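Local coordinates for protein glycosyltransferase Gtf1 (Streptococcus pneumoniae, PDB 4PQG) that belongs to the GT-B fold glycosyltransferases, has an extended beta-sheet domain, and holds uridine-5'-diphosphate in a pocket, at residues Leu93-Gly98 with Asp148-Thr153; Arg154-Tyr159 with Tyr170-Tyr175. All blocks are in the same frame, centred on the assembly; numbering follows the deposited sequence.

Contact 1. Residues Leu93-Gly98 with Asp148-Thr153; sequences LAYFGG and DYFSYT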
loop_
_atom_site.group_PDB
_atom_site.type_symbol
_atom_site.label_atom_id
_atom_site.label_comp_id
_atom_site.label_asym_id
_atom_site.label_seq_id
_atom_site.Cartn_x
_atom_site.Cartn_y
_atom_site.Cartn_z
ATOM N N LEU A 93 19.821 -10.939 -24.527
ATOM C CA LEU A 93 20.468 -12.103 -25.131
ATOM C C LEU A 93 21.998 -11.964 -25.200
ATOM O O LEU A 93 22.712 -12.969 -25.326
ATOM C CB LEU A 93 19.873 -12.406 -26.511
ATOM C CG LEU A 93 18.373 -12.739 -26.583
ATOM C CD1 LEU A 93 17.892 -12.899 -28.029
ATOM C CD2 LEU A 93 17.991 -13.958 -25.733
ATOM N N ALA A 94 22.495 -10.728 -25.091
ATOM C CA ALA A 94 23.935 -10.454 -25.045
ATOM C C ALA A 94 24.590 -11.005 -23.769
ATOM O O ALA A 94 25.786 -11.283 -23.747
ATOM C CB ALA A 94 24.200 -8.954 -25.168
ATOM N N TYR A 95 23.807 -11.145 -22.703
ATOM C CA TYR A 95 24.313 -11.734 -21.457
ATOM C C TYR A 95 24.493 -13.255 -21.585
ATOM O O TYR A 95 25.277 -13.866 -20.857
ATOM C CB TYR A 95 23.385 -11.408 -20.288
ATOM C CG TYR A 95 23.428 -9.963 -19.818
ATOM C CD1 TYR A 95 24.266 -9.569 -18.767
ATOM C CD2 TYR A 95 22.624 -8.990 -20.419
ATOM C CE1 TYR A 95 24.308 -8.242 -18.338
ATOM C CE2 TYR A 95 22.662 -7.664 -20.005
ATOM C CZ TYR A 95 23.500 -7.293 -18.958
ATOM O OH TYR A 95 23.518 -5.977 -18.522
ATOM N N PHE A 96 23.763 -13.861 -22.515
ATOM C CA PHE A 96 23.826 -15.302 -22.711
ATOM C C PHE A 96 24.529 -15.597 -24.038
ATOM O O PHE A 96 24.686 -14.712 -24.874
ATOM C CB PHE A 96 22.415 -15.909 -22.615
ATOM C CG PHE A 96 21.631 -15.420 -21.410
ATOM C CD1 PHE A 96 21.909 -15.903 -20.122
ATOM C CD2 PHE A 96 20.632 -14.451 -21.548
ATOM C CE1 PHE A 96 21.194 -15.449 -19.015
ATOM C CE2 PHE A 96 19.924 -13.993 -20.437
ATOM C CZ PHE A 96 20.206 -14.488 -19.170
ATOM N N GLY A 97 24.999 -16.824 -24.217
ATOM C CA GLY A 97 25.675 -17.188 -25.468
ATOM C C GLY A 97 24.792 -17.007 -26.690
ATOM O O GLY A 97 23.570 -17.025 -26.580
ATOM N N GLY A 98 25.412 -16.835 -27.855
ATOM C CA GLY A 98 24.676 -16.572 -29.095
ATOM C C GLY A 98 24.063 -17.801 -29.741
ATOM O O GLY A 98 23.997 -18.871 -29.133
ATOM N N ASP A 148 18.221 -13.039 -14.263
ATOM C CA ASP A 148 18.718 -11.674 -14.258
ATOM C C ASP A 148 17.530 -10.721 -14.234
ATOM O O ASP A 148 16.481 -11.029 -14.806
ATOM C CB ASP A 148 19.538 -11.391 -15.511
ATOM C CG ASP A 148 20.898 -12.077 -15.516
ATOM O OD1 ASP A 148 21.345 -12.617 -14.480
ATOM O OD2 ASP A 148 21.532 -12.046 -16.580
ATOM N N TYR A 149 17.720 -9.575 -13.575
ATOM C CA TYR A 149 16.700 -8.545 -13.400
ATOM C C TYR A 149 17.221 -7.202 -13.927
ATOM O O TYR A 149 18.338 -6.818 -13.596
ATOM C CB TYR A 149 16.341 -8.442 -11.919
ATOM C CG TYR A 149 15.716 -9.722 -11.404
ATOM C CD1 TYR A 149 14.336 -9.923 -11.480
ATOM C CD2 TYR A 149 16.510 -10.762 -10.897
ATOM C CE1 TYR A 149 13.764 -11.124 -11.057
ATOM C CE2 TYR A 149 15.940 -11.956 -10.460
ATOM C CZ TYR A 149 14.567 -12.122 -10.548
ATOM O OH TYR A 149 13.993 -13.282 -10.099
ATOM N N PHE A 150 16.403 -6.486 -14.711
ATOM C CA PHE A 150 16.862 -5.322 -15.498
ATOM C C PHE A 150 16.057 -4.039 -15.278
ATOM O O PHE A 150 14.815 -4.079 -15.154
ATOM C CB PHE A 150 16.829 -5.642 -17.009
ATOM C CG PHE A 150 17.544 -6.912 -17.390
ATOM C CD1 PHE A 150 18.929 -6.930 -17.581
ATOM C CD2 PHE A 150 16.831 -8.089 -17.584
ATOM C CE1 PHE A 150 19.584 -8.099 -17.944
ATOM C CE2 PHE A 150 17.480 -9.263 -17.938
ATOM C CZ PHE A 150 18.860 -9.269 -18.119
ATOM N N SER A 151 16.766 -2.906 -15.226
ATOM C CA SER A 151 16.157 -1.557 -15.323
ATOM C C SER A 151 16.738 -0.957 -16.607
ATOM O O SER A 151 16.331 -1.363 -17.687
ATOM C CB SER A 151 16.433 -0.689 -14.088
ATOM O OG SER A 151 17.821 -0.631 -13.770
ATOM N N TYR A 152 17.721 -0.062 -16.505
ATOM C CA TYR A 152 18.487 0.352 -17.705
ATOM C C TYR A 152 19.711 -0.549 -17.926
ATOM O O TYR A 152 20.354 -0.486 -18.971
ATOM C CB TYR A 152 18.889 1.827 -17.651
ATOM C CG TYR A 152 19.701 2.255 -16.428
ATOM C CD1 TYR A 152 21.104 2.316 -16.467
ATOM C CD2 TYR A 152 19.063 2.647 -15.250
ATOM C CE1 TYR A 152 21.833 2.727 -15.349
ATOM C CE2 TYR A 152 19.782 3.067 -14.137
ATOM C CZ TYR A 152 21.163 3.113 -14.187
ATOM O OH TYR A 152 21.840 3.530 -13.052
ATOM N N THR A 153 20.021 -1.374 -16.922
ATOM C CA THR A 153 21.020 -2.437 -17.042
ATOM C C THR A 153 20.643 -3.526 -16.035
ATOM O O THR A 153 19.695 -3.351 -15.266
ATOM C CB THR A 153 22.457 -1.923 -16.804
ATOM O OG1 THR A 153 23.396 -2.944 -17.158
ATOM C CG2 THR A 153 22.670 -1.497 -15.350
HETATM O O HOH W 1 25.729 -5.333 -17.057
#
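Tyr95 reaches from the loop 93-98 along the end of strand 143-150, where its CB, its ring and its hydroxyl each meet a different residue. Its CB starts over the centre of the Phe96 ring, 4.2 Å above that plane, and lies as far from OD2 of Asp148. CG stands anti to the carbonyl carbon (chi1 -72°), which sends the ring past Phe150 in the opposite direction. Midway along, CD2 and CE2 receive Phe150 CE1 over one ring face, with 3.7 Å between Tyr95 CE2 and Phe150 CE1. The rings meet obliquely, their planes inclined at 54°. At the tip, the Tyr95 hydroxyl comes within 3.3 Å of OG1 of Thr153, whose side chain crosses that of the tyrosine at about a right angle. A water hydrogen-bonds to Tyr95 OH at 2.7 Å and, weakly, to Thr153 OG1. Phe96 and Asp148 approach from opposite directions, with Phe96 CZ 3.8 Å from Asp148 OD2. That carboxylate is committed elsewhere: OD2 forms salt bridges with Arg146 and Arg154, while OD1 bonds to Ser157 OG. Tyrosine suits this position because its ring can lie against Phe150 while its hydroxyl meets water. The loop between helix 89-93 and strand 100-106 thus packs on the antiparallel sheet through aromatic rings, beside a carboxylate whose charge is probably largely balanced by Arg146 and Arg154, with water completing the polar end.

Contact 2. Residues Arg154-Tyr159 with Tyr170-Tyr175; sequences RYCSEY and YQRTFY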
loop_
_atom_site.group_PDB
_atom_site.type_symbol
_atom_site.label_atom_id
_atom_site.label_comp_id
_atom_site.label_asym_id
_atom_site.label_seq_id
_atom_site.Cartn_x
_atom_site.Cartn_y
_atom_site.Cartn_z
ATOM N N ARG A 154 21.373 -4.640 -16.036
ATOM C CA ARG A 154 21.149 -5.684 -15.029
ATOM C C ARG A 154 21.562 -5.213 -13.646
ATOM O O ARG A 154 22.714 -4.878 -13.423
ATOM C CB ARG A 154 21.901 -6.964 -15.384
ATOM C CG ARG A 154 21.824 -8.020 -14.280
ATOM C CD ARG A 154 22.575 -9.267 -14.691
ATOM N NE ARG A 154 24.017 -9.049 -14.730
ATOM C CZ ARG A 154 24.889 -9.982 -15.095
ATOM N NH1 ARG A 154 24.442 -11.192 -15.448
ATOM N NH2 ARG A 154 26.204 -9.720 -15.084
ATOM N N TYR A 155 20.611 -5.207 -12.713
ATOM C CA TYR A 155 20.900 -4.816 -11.350
ATOM C C TYR A 155 21.017 -5.988 -10.345
ATOM O O TYR A 155 21.602 -5.814 -9.289
ATOM C CB TYR A 155 19.887 -3.767 -10.859
ATOM C CG TYR A 155 18.433 -4.236 -10.775
ATOM C CD1 TYR A 155 17.937 -4.894 -9.633
ATOM C CD2 TYR A 155 17.547 -3.970 -11.809
ATOM C CE1 TYR A 155 16.602 -5.283 -9.549
ATOM C CE2 TYR A 155 16.216 -4.362 -11.743
ATOM C CZ TYR A 155 15.747 -5.015 -10.617
ATOM O OH TYR A 155 14.419 -5.368 -10.593
ATOM N N CYS A 156 20.468 -7.155 -10.689
ATOM C CA CYS A 156 20.485 -8.336 -9.818
ATOM C C CYS A 156 20.543 -9.635 -10.636
ATOM O O CYS A 156 19.907 -9.734 -11.709
ATOM C CB CYS A 156 19.234 -8.330 -8.905
ATOM S SG CYS A 156 19.010 -9.800 -7.873
ATOM N N SER A 157 21.308 -10.616 -10.139
ATOM C CA SER A 157 21.225 -12.007 -10.608
ATOM C C SER A 157 20.899 -12.961 -9.455
ATOM O O SER A 157 21.369 -12.779 -8.329
ATOM C CB SER A 157 22.520 -12.476 -11.263
ATOM O OG SER A 157 22.745 -11.822 -12.487
ATOM N N GLU A 158 20.077 -13.954 -9.750
ATOM C CA GLU A 158 19.802 -15.050 -8.852
ATOM C C GLU A 158 20.374 -16.325 -9.439
ATOM O O GLU A 158 20.195 -16.603 -10.626
ATOM C CB GLU A 158 18.300 -15.232 -8.639
ATOM C CG GLU A 158 17.640 -14.127 -7.840
ATOM C CD GLU A 158 16.158 -14.367 -7.663
ATOM O OE1 GLU A 158 15.484 -14.725 -8.651
ATOM O OE2 GLU A 158 15.668 -14.185 -6.531
ATOM N N TYR A 159 21.002 -17.114 -8.572
ATOM C CA TYR A 159 21.661 -18.351 -8.945
ATOM C C TYR A 159 20.943 -19.528 -8.299
ATOM O O TYR A 159 20.606 -19.475 -7.112
ATOM C CB TYR A 159 23.141 -18.316 -8.550
ATOM C CG TYR A 159 23.859 -17.126 -9.156
ATOM C CD1 TYR A 159 24.327 -17.163 -10.468
ATOM C CD2 TYR A 159 24.021 -15.947 -8.429
ATOM C CE1 TYR A 159 24.977 -16.063 -11.026
ATOM C CE2 TYR A 159 24.657 -14.843 -8.976
ATOM C CZ TYR A 159 25.138 -14.910 -10.265
ATOM O OH TYR A 159 25.759 -13.816 -10.797
ATOM N N TYR A 170 20.194 -20.348 -4.309
ATOM C CA TYR A 170 21.268 -20.275 -3.300
ATOM C C TYR A 170 21.994 -18.931 -3.157
ATOM O O TYR A 170 22.602 -18.661 -2.112
ATOM C CB TYR A 170 22.273 -21.425 -3.450
ATOM C CG TYR A 170 22.987 -21.479 -4.769
ATOM C CD1 TYR A 170 24.205 -20.819 -4.954
ATOM C CD2 TYR A 170 22.460 -22.209 -5.842
ATOM C CE1 TYR A 170 24.881 -20.870 -6.169
ATOM C CE2 TYR A 170 23.130 -22.265 -7.064
ATOM C CZ TYR A 170 24.341 -21.596 -7.222
ATOM O OH TYR A 170 25.007 -21.653 -8.431
ATOM N N GLN A 171 21.950 -18.099 -4.190
ATOM C CA GLN A 171 22.706 -16.836 -4.163
ATOM C C GLN A 171 21.988 -15.764 -4.960
ATOM O O GLN A 171 21.423 -16.045 -6.030
ATOM C CB GLN A 171 24.120 -17.036 -4.733
ATOM C CG GLN A 171 25.037 -15.810 -4.725
ATOM C CD GLN A 171 26.460 -16.163 -5.134
ATOM O OE1 GLN A 171 26.947 -17.238 -4.800
ATOM N NE2 GLN A 171 27.130 -15.263 -5.875
ATOM N N ARG A 172 22.016 -14.547 -4.421
ATOM C CA ARG A 172 21.586 -13.349 -5.138
ATOM C C ARG A 172 22.740 -12.373 -5.151
ATOM O O ARG A 172 23.337 -12.127 -4.108
ATOM C CB ARG A 172 20.439 -12.669 -4.404
ATOM C CG ARG A 172 19.134 -13.383 -4.487
ATOM C CD ARG A 172 18.021 -12.355 -4.397
ATOM N NE ARG A 172 16.734 -13.030 -4.399
ATOM C CZ ARG A 172 16.031 -13.345 -3.315
ATOM N NH1 ARG A 172 16.473 -13.055 -2.097
ATOM N NH2 ARG A 172 14.860 -13.956 -3.458
ATOM N N THR A 173 23.038 -11.793 -6.305
ATOM C CA THR A 173 24.134 -10.824 -6.398
ATOM C C THR A 173 23.568 -9.518 -6.947
ATOM O O THR A 173 22.755 -9.544 -7.866
ATOM C CB THR A 173 25.283 -11.344 -7.303
ATOM O OG1 THR A 173 25.913 -12.470 -6.689
ATOM C CG2 THR A 173 26.352 -10.259 -7.552
ATOM N N PHE A 174 23.991 -8.399 -6.368
ATOM C CA PHE A 174 23.609 -7.064 -6.844
ATOM C C PHE A 174 24.807 -6.364 -7.475
ATOM O O PHE A 174 25.935 -6.467 -6.962
ATOM C CB PHE A 174 22.963 -6.231 -5.720
ATOM C CG PHE A 174 21.558 -6.675 -5.391
ATOM C CD1 PHE A 174 20.460 -6.030 -5.956
ATOM C CD2 PHE A 174 21.329 -7.777 -4.566
ATOM C CE1 PHE A 174 19.167 -6.464 -5.696
ATOM C CE2 PHE A 174 20.039 -8.209 -4.291
ATOM C CZ PHE A 174 18.951 -7.551 -4.863
ATOM N N TYR A 175 24.549 -5.655 -8.572
ATOM C CA TYR A 175 25.596 -5.062 -9.407
ATOM C C TYR A 175 25.600 -3.538 -9.401
ATOM O O TYR A 175 24.572 -2.882 -9.091
ATOM C CB TYR A 175 25.448 -5.526 -10.860
ATOM C CG TYR A 175 25.528 -7.018 -11.003
ATOM C CD1 TYR A 175 26.757 -7.655 -11.123
ATOM C CD2 TYR A 175 24.360 -7.795 -11.024
ATOM C CE1 TYR A 175 26.842 -9.027 -11.234
ATOM C CE2 TYR A 175 24.424 -9.172 -11.145
ATOM C CZ TYR A 175 25.674 -9.781 -11.239
ATOM O OH TYR A 175 25.758 -11.148 -11.350
HETATM O O HOH W 2 21.823 -3.113 -8.093
#
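Glu158 and Arg172 form the salt bridge of this strand pair, their side chains running side by side in the same direction. Arg172 NE donates to the anti lone pair of Glu158 OE2 at 2.6 Å, and NH2 adds a weak bond to the same oxygen. Carboxylate and guanidinium are nearly coplanar, while OE1 turns to the hydroxyl of Tyr149. On the face that carries Ser157 and Thr173, Tyr159 OH donates to Tyr175 OH at 2.7 Å, and Tyr175 OH passes a weak bond to Ser157 OG, itself held by Asp148. Gln171 NE2 reaches Thr173 OG1 in its amide plane, almost straight at 175°; Asp184 also binds that hydroxyl. In the backbone, the hydrogen-bonded pair Ser157 and Thr173 exchange two bonds, the shorter from Thr173 N to Ser157 O at 2.8 Å.

Tyr175 is sandwiched between two neighbours. Thr173 CG2 rests near the rim of one face, and the guanidinium of Arg154 lies flat on the other, centres 4.3 Å apart and planes at 13°. A bend at chi3 (70°) folds the arginine over the ring, a cation-pi contact that leaves NH1 to Asp148. On the Cys156 side, the thiol sulfur sits over the face of Phe174, 4.0 Å from its centroid; the small side chain of Cys156 fits against the broad ring of Phe174. Tyr159 CB packs on the face of Tyr170, 3.7 Å from CZ.

Tyr170 and Gln171 both pair with Tyr159, whose carbonyl accepts from Tyr170 N and, weakly, from Gln171 N: a classic beta bulge in an antiparallel hairpin, within the meander of the extended beta-sheet domain.

Contacts 1 and 2 follow each other along the chain, the first closing at Thr153 and the second opening at Arg154, with their centres 12 Å apart. Strands 143-150, 154-163 and 166-175 are consecutive neighbours in the large antiparallel sheet, so contact 2 pairs two of its strands while contact 1 lays the loop after helix 89-93 on the end of the adjoining one. Side-chain bonds from strand 143-150 to strand 154-163 tie the two sites together, and Tyr95 of contact 1 also packs on Arg154 of contact 2. Together they join the segment leading into this sheet to its middle strands, in the extended beta-sheet domain of this GT-B protein.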